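Local coordinates for protein carboxylic ester hydrolase (Aspergillus niger, PDB 7K4O) that hydrolyses carboxylic esters as a tannin acyl hydrolase of the tannase family, probably through a serine-hydrolase mechanism, at residues S117-T120 / G126-N129. Numbering follows the deposited sequence.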
ATOM      1  N   SER A 117     -18.201   8.809  -3.348  1.00 18.97           N
ATOM      2  CA  SER A 117     -16.955   8.279  -2.749  1.00 19.49           C
ATOM      3  C   SER A 117     -17.278   7.652  -1.391  1.00 20.18           C
ATOM      4  O   SER A 117     -17.989   8.252  -0.582  1.00 20.70           O
ATOM      5  CB  SER A 117     -15.955   9.398  -2.585  1.00 21.98           C
ATOM      6  OG  SER A 117     -15.651  10.008  -3.855  1.00 22.86           O
ATOM      7  N   GLY A 118     -16.859   6.413  -1.176  1.00 19.70           N
ATOM      8  CA  GLY A 118     -17.262   5.668   0.022  1.00 18.06           C
ATOM      9  C   GLY A 118     -16.133   5.071   0.829  1.00 17.83           C
ATOM     10  O   GLY A 118     -15.052   4.750   0.315  1.00 18.93           O
ATOM     11  N   MET A 119     -16.438   4.888   2.113  1.00 18.46           N
ATOM     12  CA  MET A 119     -15.582   4.109   3.021  1.00 19.15           C
ATOM     13  C   MET A 119     -16.454   3.340   4.004  1.00 19.58           C
ATOM     14  O   MET A 119     -17.642   3.649   4.197  1.00 19.90           O
ATOM     15  CB  MET A 119     -14.622   5.035   3.768  1.00 19.54           C
ATOM     16  CG  MET A 119     -15.309   5.929   4.769  1.00 21.07           C
ATOM     17  SD  MET A 119     -13.996   7.079   5.416  1.00 24.33           S
ATOM     18  CE  MET A 119     -14.957   7.894   6.661  1.00 27.32           C
ATOM     19  N   THR A 120     -15.839   2.357   4.645  1.00 19.78           N
ATOM     20  CA  THR A 120     -16.523   1.511   5.629  1.00 19.21           C
ATOM     21  C   THR A 120     -15.776   1.552   6.968  1.00 19.44           C
ATOM     22  O   THR A 120     -14.562   1.791   7.022  1.00 20.49           O
ATOM     23  CB  THR A 120     -16.596   0.063   5.114  1.00 22.01           C
ATOM     24  OG1 THR A 120     -17.258  -0.771   6.068  1.00 21.04           O
ATOM     25  CG2 THR A 120     -15.265  -0.532   4.753  1.00 21.62           C
ATOM     26  N   GLY A 126     -17.196   1.696  14.819  1.00 23.87           N
ATOM     27  CA  GLY A 126     -16.942   3.112  14.544  1.00 24.38           C
ATOM     28  C   GLY A 126     -15.796   3.289  13.607  1.00 25.35           C
ATOM     29  O   GLY A 126     -14.883   2.459  13.610  1.00 25.10           O
ATOM     30  N   PHE A 127     -15.778   4.360  12.816  1.00 24.08           N
ATOM     31  CA  PHE A 127     -14.709   4.594  11.841  1.00 23.45           C
ATOM     32  C   PHE A 127     -13.336   4.638  12.486  1.00 23.77           C
ATOM     33  O   PHE A 127     -12.322   4.290  11.864  1.00 22.85           O
ATOM     34  CB  PHE A 127     -14.974   5.839  10.979  1.00 24.96           C
ATOM     35  CG  PHE A 127     -16.213   5.724  10.157  1.00 23.47           C
ATOM     36  CD1 PHE A 127     -16.282   4.881   9.034  1.00 22.45           C
ATOM     37  CD2 PHE A 127     -17.324   6.468  10.485  1.00 25.51           C
ATOM     38  CE1 PHE A 127     -17.482   4.732   8.351  1.00 22.57           C
ATOM     39  CE2 PHE A 127     -18.507   6.324   9.790  1.00 26.42           C
ATOM     40  CZ  PHE A 127     -18.576   5.478   8.695  1.00 25.06           C
ATOM     41  N   SER A 128     -13.233   5.159  13.715  1.00 25.56           N
ATOM     42  CA  SER A 128     -11.900   5.330  14.340  1.00 27.57           C
ATOM     43  C   SER A 128     -11.480   4.058  15.095  1.00 26.86           C
ATOM     44  O   SER A 128     -10.392   4.044  15.583  1.00 28.85           O
ATOM     45  CB  SER A 128     -11.919   6.521  15.291  1.00 32.58           C
ATOM     46  OG  SER A 128     -12.801   6.224  16.343  1.00 34.59           O
ATOM     47  N   ASN A 129     -12.304   3.031  15.153  1.00 25.03           N
ATOM     48  CA  ASN A 129     -11.916   1.735  15.770  1.00 27.53           C
ATOM     49  C   ASN A 129     -11.429   0.791  14.672  1.00 27.84           C
ATOM     50  O   ASN A 129     -12.090   0.675  13.630  1.00 25.25           O
ATOM     51  CB  ASN A 129     -13.083   1.134  16.528  1.00 29.46           C
ATOM     52  CG  ASN A 129     -13.412   1.997  17.737  1.00 41.49           C
ATOM     53  OD1 ASN A 129     -12.509   2.554  18.360  1.00 42.08           O
ATOM     54  ND2 ASN A 129     -14.686   2.238  17.976  1.00 47.94           N
TER
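Met119 and Phe127 form a Met-aromatic contact where strand 115-120 of the central mixed sheet runs out into the loop that follows it, within the tannase and feruloyl esterase family region. The sulfur sits above the ring plane but beyond the rim, oblique to the face: Met119 SD is 5.5 Å from the centroid of the Phe127 ring, and that line is 34° off the ring normal. The terminal methyl makes the closer approach. Met119 CE sits above one face, displaced toward the rim, and its nearest ring atom is Phe127 CD1 at 4.1 Å. This position follows from the torsions of Met119, whose CG is wedged between the backbone N and the carbonyl carbon (chi1 69°) while the chain beyond CG is fully extended and carries the methyl out over the ring. The edge of the same ring meets the main chain of Thr120. Phe127 CE1 comes within 3.9 Å of Thr120 C, which lies near the ring plane; the Thr120 side chain starts away from the loop, and its OG1 is hydrogen-bonded to Gly122 N. No hydrogen bond joins 117-120 to 126-129 directly. Asn101 ND2 links them indirectly, through hydrogen bonds with both Thr120 O and Phe127 O. Glu77 of strand 74-81 touches both side chains; Met119 also packs on Thr93 of strand 89-93 and Leu107 of a loop, and Phe127 on Asp121. An N-acetylglucosamine of a protein-attached glycan lies against Phe127, which is partly exposed, while Met119 and Thr120 are buried. The backbone bearing Phe127 makes a type I beta turn from Gly126 to Asn129, closed by Asn129 N donating to Gly126 O at 3.1 Å.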